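Local structure of exported protein (Bacteroides fragilis, 3MSW) at residues Val53-Ala58 and Glu69-Ile74; Leu19-Ile24 and Met40-Tyr45. The protein is a putative exported protein of unknown function, built as a single-layer antiparallel beta-sheet that is thought to have evolved from beta-hairpin repeats. One frame throughout, in Å; residues are numbered along the deposited sequence.

Contact 1 of 2, residues Val53-Ala58 and Glu69-Ile74; sequences VKSTYA and ESRTVI
Thr56 faces Ser70 and Glu69 together, one residue against two, and this mismatch shapes the pairing of 53-58 with 69-74. The Thr56 carbonyl oxygen accepts twice: Glu69 N lies 2.9 Å from Thr56 O, and Ser70 N reaches the same atom at 3.3 Å. In return, Thr56 N gives Ser70 O a nearly straight bond (177° at the hydrogen). Two residues sharing one partner make a classic beta bulge, set here in the hairpin of strands 51-60 and 65-77, whose arms run antiparallel in a sheet a single layer thick. Beyond the bulge regular pairing resumes, Lys54 and Thr72 exchanging two backbone bonds.

The Thr56 side chain divides its branches. OG1, anti to the carbonyl carbon (chi1 -59°), shares a water with Ser70 OG and Thr72 OG1, the water standing 2.8 Å from Thr56 OG1, so that three hydroxyls of one face are bridged by a single molecule. CG2 turns instead to Glu69, 4.0 Å from its OE2. The glutamate chain, extended beyond CG, crosses the threonine and brings OE1 to 3.3 Å from Ala58 CB; that oxygen also forms a salt bridge with Lys39 of strand 35-46.

Val53 belongs to the other face, with Ser55, Arg71 and Val73. Arg71 bends at chi3 (-80°) and holds Ser55 side-on, NE and NH2 each donating to Ser55 OG at 3.1 Å, both bonds clearly bent and the hydroxyl slightly tilted from the guanidinium plane. Val53 CG1 packs obliquely on the bent chain, 3.8 Å from Arg71 NE, while Val53 CG2 meets Val73 CG2 at 4.3 Å.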
ATOM      1  N   VAL A  53      -2.973  -6.630   6.116  1.00 22.71           N
ATOM      2  CA  VAL A  53      -3.835  -5.553   5.658  1.00 22.63           C
ATOM      3  C   VAL A  53      -3.213  -4.215   6.064  1.00 27.15           C
ATOM      4  O   VAL A  53      -3.006  -3.962   7.250  1.00 25.85           O
ATOM      5  CB  VAL A  53      -5.311  -5.669   6.137  1.00 26.52           C
ATOM      6  CG1 VAL A  53      -6.175  -4.535   5.539  1.00 26.28           C
ATOM      7  CG2 VAL A  53      -5.901  -7.024   5.788  1.00 26.26           C
ATOM      8  N   LYS A  54      -2.915  -3.370   5.071  1.00 22.68           N
ATOM      9  CA  LYS A  54      -2.417  -2.034   5.303  1.00 22.93           C
ATOM     10  C   LYS A  54      -3.531  -1.070   4.958  1.00 26.35           C
ATOM     11  O   LYS A  54      -4.010  -1.080   3.830  1.00 26.60           O
ATOM     12  CB  LYS A  54      -1.200  -1.751   4.432  1.00 25.29           C
ATOM     13  CG  LYS A  54      -0.702  -0.308   4.582  1.00 25.12           C
ATOM     14  CD  LYS A  54       0.510  -0.109   3.683  1.00 32.76           C
ATOM     15  CE  LYS A  54       0.563   1.240   3.057  1.00 30.45           C
ATOM     16  NZ  LYS A  54       1.773   1.376   2.205  1.00 43.04           N
ATOM     17  N   SER A  55      -3.984  -0.279   5.937  1.00 23.44           N
ATOM     18  CA  SER A  55      -5.011   0.726   5.706  1.00 23.29           C
ATOM     19  C   SER A  55      -4.326   2.082   5.719  1.00 26.80           C
ATOM     20  O   SER A  55      -3.561   2.378   6.637  1.00 27.48           O
ATOM     21  CB  SER A  55      -6.083   0.641   6.790  1.00 26.93           C
ATOM     22  OG  SER A  55      -6.728  -0.619   6.701  1.00 31.99           O
ATOM     23  N   THR A  56      -4.625   2.928   4.718  1.00 23.25           N
ATOM     24  CA  THR A  56      -4.034   4.255   4.575  1.00 22.20           C
ATOM     25  C   THR A  56      -5.073   5.352   4.847  1.00 26.06           C
ATOM     26  O   THR A  56      -6.201   5.294   4.342  1.00 24.45           O
ATOM     27  CB  THR A  56      -3.458   4.363   3.137  1.00 29.29           C
ATOM     28  OG1 THR A  56      -2.483   3.340   2.942  1.00 32.14           O
ATOM     29  CG2 THR A  56      -2.859   5.689   2.843  1.00 29.93           C
ATOM     30  N   TYR A  57      -4.662   6.379   5.604  1.00 24.19           N
ATOM     31  CA  TYR A  57      -5.506   7.509   5.982  1.00 24.02           C
ATOM     32  C   TYR A  57      -4.806   8.774   5.581  1.00 28.18           C
ATOM     33  O   TYR A  57      -3.577   8.860   5.655  1.00 26.31           O
ATOM     34  CB  TYR A  57      -5.826   7.520   7.505  1.00 25.21           C
ATOM     35  CG  TYR A  57      -6.499   6.242   7.953  1.00 25.77           C
ATOM     36  CD1 TYR A  57      -7.883   6.110   7.910  1.00 27.69           C
ATOM     37  CD2 TYR A  57      -5.747   5.129   8.331  1.00 25.75           C
ATOM     38  CE1 TYR A  57      -8.503   4.898   8.206  1.00 28.63           C
ATOM     39  CE2 TYR A  57      -6.362   3.923   8.673  1.00 26.05           C
ATOM     40  CZ  TYR A  57      -7.740   3.812   8.601  1.00 32.02           C
ATOM     41  OH  TYR A  57      -8.348   2.623   8.906  1.00 36.83           O
ATOM     42  N   ALA A  58      -5.592   9.754   5.128  1.00 26.53           N
ATOM     43  CA  ALA A  58      -5.057  11.040   4.723  1.00 25.80           C
ATOM     44  C   ALA A  58      -5.599  12.078   5.714  1.00 29.78           C
ATOM     45  O   ALA A  58      -6.750  11.972   6.164  1.00 27.97           O
ATOM     46  CB  ALA A  58      -5.515  11.365   3.305  1.00 27.03           C
ATOM     47  N   GLU A  69      -8.440   6.494   2.991  1.00 25.81           N
ATOM     48  CA  GLU A  69      -7.964   6.760   1.635  1.00 26.35           C
ATOM     49  C   GLU A  69      -7.909   5.472   0.805  1.00 29.10           C
ATOM     50  O   GLU A  69      -8.449   5.419  -0.310  1.00 27.74           O
ATOM     51  CB  GLU A  69      -6.586   7.457   1.677  1.00 27.62           C
ATOM     52  CG  GLU A  69      -5.929   7.599   0.303  1.00 35.61           C
ATOM     53  CD  GLU A  69      -4.647   8.406   0.237  1.00 43.22           C
ATOM     54  OE1 GLU A  69      -4.655   9.575   0.673  1.00 42.48           O
ATOM     55  OE2 GLU A  69      -3.666   7.908  -0.354  1.00 51.32           O
ATOM     56  N   SER A  70      -7.260   4.427   1.352  1.00 24.20           N
ATOM     57  CA  SER A  70      -7.090   3.196   0.614  1.00 22.59           C
ATOM     58  C   SER A  70      -6.801   2.004   1.514  1.00 26.36           C
ATOM     59  O   SER A  70      -6.577   2.167   2.709  1.00 22.85           O
ATOM     60  CB  SER A  70      -5.958   3.345  -0.402  1.00 25.15           C
ATOM     61  OG  SER A  70      -4.695   3.454   0.225  1.00 29.67           O
ATOM     62  N   ARG A  71      -6.787   0.801   0.907  1.00 23.75           N
ATOM     63  CA  ARG A  71      -6.491  -0.439   1.612  1.00 23.69           C
ATOM     64  C   ARG A  71      -5.661  -1.348   0.696  1.00 29.70           C
ATOM     65  O   ARG A  71      -5.960  -1.425  -0.497  1.00 28.95           O
ATOM     66  CB  ARG A  71      -7.808  -1.104   2.014  1.00 26.83           C
ATOM     67  CG  ARG A  71      -7.626  -2.411   2.773  1.00 37.54           C
ATOM     68  CD  ARG A  71      -8.845  -2.732   3.588  1.00 39.53           C
ATOM     69  NE  ARG A  71      -8.839  -1.973   4.828  1.00 52.61           N
ATOM     70  CZ  ARG A  71      -9.804  -2.026   5.735  1.00 68.14           C
ATOM     71  NH1 ARG A  71     -10.854  -2.822   5.551  1.00 55.38           N
ATOM     72  NH2 ARG A  71      -9.726  -1.291   6.838  1.00 45.07           N
ATOM     73  N   THR A  72      -4.591  -1.987   1.244  1.00 24.81           N
ATOM     74  CA  THR A  72      -3.732  -2.916   0.509  1.00 23.88           C
ATOM     75  C   THR A  72      -3.757  -4.241   1.257  1.00 27.72           C
ATOM     76  O   THR A  72      -3.472  -4.283   2.458  1.00 26.76           O
ATOM     77  CB  THR A  72      -2.302  -2.371   0.360  1.00 27.44           C
ATOM     78  OG1 THR A  72      -2.336  -1.089  -0.254  1.00 29.45           O
ATOM     79  CG2 THR A  72      -1.400  -3.302  -0.464  1.00 26.65           C
ATOM     80  N   VAL A  73      -4.127  -5.319   0.552  1.00 23.69           N
ATOM     81  CA  VAL A  73      -4.194  -6.650   1.130  1.00 21.37           C
ATOM     82  C   VAL A  73      -3.090  -7.463   0.508  1.00 26.82           C
ATOM     83  O   VAL A  73      -3.071  -7.627  -0.715  1.00 25.16           O
ATOM     84  CB  VAL A  73      -5.599  -7.311   0.961  1.00 25.11           C
ATOM     85  CG1 VAL A  73      -5.617  -8.708   1.585  1.00 25.39           C
ATOM     86  CG2 VAL A  73      -6.697  -6.446   1.584  1.00 25.08           C
ATOM     87  N   ILE A  74      -2.158  -7.965   1.338  1.00 24.37           N
ATOM     88  CA  ILE A  74      -1.036  -8.787   0.873  1.00 22.96           C
ATOM     89  C   ILE A  74      -1.282 -10.204   1.358  1.00 26.27           C
ATOM     90  O   ILE A  74      -1.356 -10.442   2.569  1.00 24.82           O
ATOM     91  CB  ILE A  74       0.366  -8.272   1.354  1.00 25.43           C
ATOM     92  CG1 ILE A  74       0.662  -6.828   0.942  1.00 24.89           C
ATOM     93  CG2 ILE A  74       1.481  -9.191   0.867  1.00 26.81           C
ATOM     94  CD1 ILE A  74       0.403  -5.812   1.991  1.00 39.31           C
TER
HETATM   95  O   HOH W   1      -3.214   1.256   1.221  1.00 26.25           O

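Contact 2 of 2, residues Leu19-Ile24 and Met40-Tyr45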
ATOM      1  N   LEU A  19       5.735  -3.693  12.657  1.00 22.33           N
ATOM      2  CA  LEU A  19       5.275  -2.332  12.438  1.00 22.93           C
ATOM      3  C   LEU A  19       3.748  -2.318  12.408  1.00 25.50           C
ATOM      4  O   LEU A  19       3.143  -2.948  11.541  1.00 24.91           O
ATOM      5  CB  LEU A  19       5.856  -1.819  11.109  1.00 22.93           C
ATOM      6  CG  LEU A  19       5.366  -0.457  10.647  1.00 25.81           C
ATOM      7  CD1 LEU A  19       5.834   0.630  11.574  1.00 26.46           C
ATOM      8  CD2 LEU A  19       5.825  -0.163   9.201  1.00 24.59           C
ATOM      9  N   VAL A  20       3.119  -1.618  13.357  1.00 21.30           N
ATOM     10  CA  VAL A  20       1.648  -1.554  13.402  1.00 20.69           C
ATOM     11  C   VAL A  20       1.105  -0.191  12.935  1.00 23.00           C
ATOM     12  O   VAL A  20      -0.051  -0.081  12.539  1.00 21.38           O
ATOM     13  CB  VAL A  20       1.039  -2.018  14.757  1.00 23.13           C
ATOM     14  CG1 VAL A  20       1.340  -3.498  15.013  1.00 22.30           C
ATOM     15  CG2 VAL A  20       1.501  -1.137  15.927  1.00 22.79           C
ATOM     16  N   CYS A  21       1.928   0.835  12.987  1.00 21.93           N
ATOM     17  CA  CYS A  21       1.487   2.155  12.528  1.00 24.14           C
ATOM     18  C   CYS A  21       2.645   2.942  12.017  1.00 26.08           C
ATOM     19  O   CYS A  21       3.717   2.922  12.618  1.00 27.26           O
ATOM     20  CB  CYS A  21       0.760   2.908  13.649  1.00 27.31           C
ATOM     21  SG  CYS A  21       0.159   4.543  13.155  1.00 33.69           S
ATOM     22  N   ARG A  22       2.448   3.650  10.911  1.00 21.73           N
ATOM     23  CA  ARG A  22       3.471   4.551  10.409  1.00 22.15           C
ATOM     24  C   ARG A  22       2.770   5.869  10.126  1.00 26.00           C
ATOM     25  O   ARG A  22       1.815   5.898   9.337  1.00 25.46           O
ATOM     26  CB  ARG A  22       4.175   4.032   9.130  1.00 22.87           C
ATOM     27  CG  ARG A  22       5.031   5.169   8.477  1.00 22.63           C
ATOM     28  CD  ARG A  22       5.961   4.605   7.417  1.00 23.81           C
ATOM     29  NE  ARG A  22       6.891   3.672   8.045  1.00 26.77           N
ATOM     30  CZ  ARG A  22       7.747   2.905   7.387  1.00 35.94           C
ATOM     31  NH1 ARG A  22       7.812   2.959   6.066  1.00 32.18           N
ATOM     32  NH2 ARG A  22       8.537   2.069   8.045  1.00 26.22           N
ATOM     33  N   GLU A  23       3.237   6.950  10.764  1.00 21.89           N
ATOM     34  CA  GLU A  23       2.648   8.275  10.538  1.00 21.99           C
ATOM     35  C   GLU A  23       3.616   9.151   9.757  1.00 27.96           C
ATOM     36  O   GLU A  23       4.787   9.219  10.104  1.00 26.74           O
ATOM     37  CB  GLU A  23       2.220   8.924  11.859  1.00 22.93           C
ATOM     38  CG  GLU A  23       1.346  10.147  11.601  1.00 28.21           C
ATOM     39  CD  GLU A  23       0.714  10.771  12.834  1.00 42.12           C
ATOM     40  OE1 GLU A  23       0.586  10.062  13.856  1.00 33.00           O
ATOM     41  OE2 GLU A  23       0.360  11.971  12.782  1.00 40.44           O
ATOM     42  N   ILE A  24       3.122   9.813   8.703  1.00 25.98           N
ATOM     43  CA  ILE A  24       3.920  10.666   7.821  1.00 26.29           C
ATOM     44  C   ILE A  24       3.651  12.105   8.128  1.00 29.12           C
ATOM     45  O   ILE A  24       2.490  12.508   8.168  1.00 29.14           O
ATOM     46  CB  ILE A  24       3.648  10.358   6.315  1.00 29.49           C
ATOM     47  CG1 ILE A  24       3.644   8.827   5.973  1.00 30.00           C
ATOM     48  CG2 ILE A  24       4.530  11.217   5.362  1.00 30.79           C
ATOM     49  CD1 ILE A  24       4.889   8.107   6.126  1.00 33.87           C
HETATM   50  N   MSE A  40      -1.267   8.406   7.391  1.00 25.78           N
HETATM   51  CA  MSE A  40      -1.082   7.372   8.406  1.00 24.20           C
HETATM   52  C   MSE A  40      -1.399   5.988   7.863  1.00 29.81           C
HETATM   53  O   MSE A  40      -2.447   5.780   7.244  1.00 29.16           O
HETATM   54  CB  MSE A  40      -1.864   7.654   9.670  1.00 25.82           C
HETATM   55  CG  MSE A  40      -1.571   6.604  10.772  1.00 30.70           C
HETATM   56 SE   MSE A  40      -2.388   7.207  12.299  0.75 37.75          SE
HETATM   57  CE  MSE A  40      -4.279   6.975  11.759  1.00 35.11           C
ATOM     58  N   TYR A  41      -0.491   5.036   8.118  1.00 27.25           N
ATOM     59  CA  TYR A  41      -0.682   3.647   7.713  1.00 25.22           C
ATOM     60  C   TYR A  41      -0.848   2.813   8.950  1.00 25.23           C
ATOM     61  O   TYR A  41      -0.047   2.928   9.885  1.00 23.35           O
ATOM     62  CB  TYR A  41       0.515   3.119   6.916  1.00 26.85           C
ATOM     63  CG  TYR A  41       0.977   4.006   5.780  1.00 30.98           C
ATOM     64  CD1 TYR A  41       0.080   4.473   4.825  1.00 33.81           C
ATOM     65  CD2 TYR A  41       2.326   4.291   5.601  1.00 32.94           C
ATOM     66  CE1 TYR A  41       0.507   5.250   3.746  1.00 36.27           C
ATOM     67  CE2 TYR A  41       2.764   5.082   4.533  1.00 34.53           C
ATOM     68  CZ  TYR A  41       1.850   5.558   3.609  1.00 41.97           C
ATOM     69  OH  TYR A  41       2.268   6.334   2.557  1.00 42.11           O
ATOM     70  N   LYS A  42      -1.878   1.971   8.946  1.00 21.06           N
ATOM     71  CA  LYS A  42      -2.166   1.024  10.026  0.50 21.09           C
ATOM     72  C   LYS A  42      -2.004  -0.381   9.463  1.00 25.91           C
ATOM     73  O   LYS A  42      -2.563  -0.682   8.411  1.00 26.12           O
ATOM     74  CB  LYS A  42      -3.593   1.221  10.569  0.50 23.42           C
ATOM     75  CG  LYS A  42      -3.829   2.584  11.234  0.50 27.55           C
ATOM     76  CD  LYS A  42      -3.239   2.627  12.647  0.50 32.92           C
ATOM     77  CE  LYS A  42      -3.570   3.910  13.353  0.50 39.22           C
ATOM     78  NZ  LYS A  42      -2.621   4.201  14.455  0.50 50.92           N
ATOM     79  N   TYR A  43      -1.233  -1.239  10.140  1.00 24.24           N
ATOM     80  CA  TYR A  43      -0.995  -2.603   9.659  1.00 23.62           C
ATOM     81  C   TYR A  43      -1.653  -3.656  10.527  1.00 27.11           C
ATOM     82  O   TYR A  43      -1.524  -3.627  11.745  1.00 25.70           O
ATOM     83  CB  TYR A  43       0.510  -2.874   9.549  1.00 25.17           C
ATOM     84  CG  TYR A  43       1.238  -1.836   8.720  1.00 25.83           C
ATOM     85  CD1 TYR A  43       1.647  -0.631   9.282  1.00 26.78           C
ATOM     86  CD2 TYR A  43       1.604  -2.100   7.401  1.00 26.79           C
ATOM     87  CE1 TYR A  43       2.325   0.321   8.534  1.00 29.59           C
ATOM     88  CE2 TYR A  43       2.315  -1.165   6.651  1.00 26.77           C
ATOM     89  CZ  TYR A  43       2.683   0.038   7.225  1.00 33.80           C
ATOM     90  OH  TYR A  43       3.368   0.978   6.491  1.00 35.35           O
ATOM     91  N   SER A  44      -2.410  -4.553   9.891  1.00 24.21           N
ATOM     92  CA  SER A  44      -3.110  -5.642  10.556  1.00 24.46           C
ATOM     93  C   SER A  44      -2.563  -6.970   9.984  1.00 27.43           C
ATOM     94  O   SER A  44      -2.686  -7.250   8.785  1.00 25.42           O
ATOM     95  CB  SER A  44      -4.612  -5.480  10.345  1.00 28.95           C
ATOM     96  OG  SER A  44      -5.287  -6.693  10.634  1.00 31.96           O
ATOM     97  N   TYR A  45      -1.887  -7.740  10.838  1.00 22.31           N
ATOM     98  CA  TYR A  45      -1.240  -9.001  10.471  1.00 22.19           C
ATOM     99  C   TYR A  45      -2.106 -10.163  10.860  1.00 26.37           C
ATOM    100  O   TYR A  45      -2.836 -10.096  11.855  1.00 27.14           O
ATOM    101  CB  TYR A  45       0.109  -9.136  11.223  1.00 22.98           C
ATOM    102  CG  TYR A  45       1.079  -8.037  10.875  1.00 22.15           C
ATOM    103  CD1 TYR A  45       1.876  -8.120   9.736  1.00 23.78           C
ATOM    104  CD2 TYR A  45       1.198  -6.907  11.678  1.00 22.57           C
ATOM    105  CE1 TYR A  45       2.735  -7.084   9.378  1.00 23.27           C
ATOM    106  CE2 TYR A  45       2.054  -5.864  11.332  1.00 22.33           C
ATOM    107  CZ  TYR A  45       2.791  -5.940  10.159  1.00 27.26           C
ATOM    108  OH  TYR A  45       3.639  -4.920   9.812  1.00 27.33           O
TER
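Arg22 and Tyr41 form the hydrogen-bonded pair of 19-24 and 40-45, exchanging backbone bonds both ways: Tyr41 N donates to Arg22 O over 2.7 Å, and Arg22 N to Tyr41 O over 2.8 Å. Farther along, Tyr43 N donates to Val20 O from well above the carbonyl plane (46° out of it), a distortion next to the bulge that Val20 and Cys21 form against Thr13 of strand 9-15. A side chain adds a fourth bond: Tyr45 OH approaches Leu19 O in the carbonyl plane, on a lone pair, at 2.7 Å. With CG anti to its carbonyl carbon (chi1 -61°), the Tyr45 ring reaches over to the neighbouring strand and sets its edge, in plane, to that oxygen.

Aromatic packing gathers on the face of Arg22 and Tyr41. The isobutyl group of Leu19 crosses the Tyr43 ring at a slant, Leu19 CD2 standing 3.6 Å from Tyr43 CE1, while the backbone of 20-22 lies at the edge of that ring. Tyr41 is met by the methylenes of Arg22 and by Ile24: Arg22 CB is 4.0 Å from Tyr41 CD2, and Ile24 CD1 is equally far from CE2 of the same ring. The arginine plane is turned 57° from the ring, and its NE is committed to a salt bridge with Asp12.

Sulfur and selenium mark the opposite face, where Cys21 SG rests 3.6 Å from CG of the selenomethionine Met40 and 3.8 Å from its SE.

The two strands belong to the hairpin 18-27/35-46. Strand 9-15 borders it beyond Leu19-Ile24, and strand 51-60 flanks the other side, where Lys54 makes a cation-pi contact with Tyr41 and Thr52 touches Tyr45.

How the contacts relate
The two contacts lie in successive hairpins of one antiparallel sheet, their centres about 9 Å apart. Both segments of contact 2 precede those of contact 1 in the chain, and the four strands follow one another across the sheet in chain order: 18-27, 35-46, 51-60, 65-77. The seam between them is the pairing of 35-46 with 51-60, where Val53 N lies 2.8 Å from Ser44 O and Tyr57 N 2.8 Å from Met40 O, both probable hydrogen bonds. Side chains join there too, Lys54 CD packing 3.6 Å from Tyr43 CE2. Neighbour-to-neighbour order of this kind is consistent with a single-layer sheet that grew by repeating hairpins.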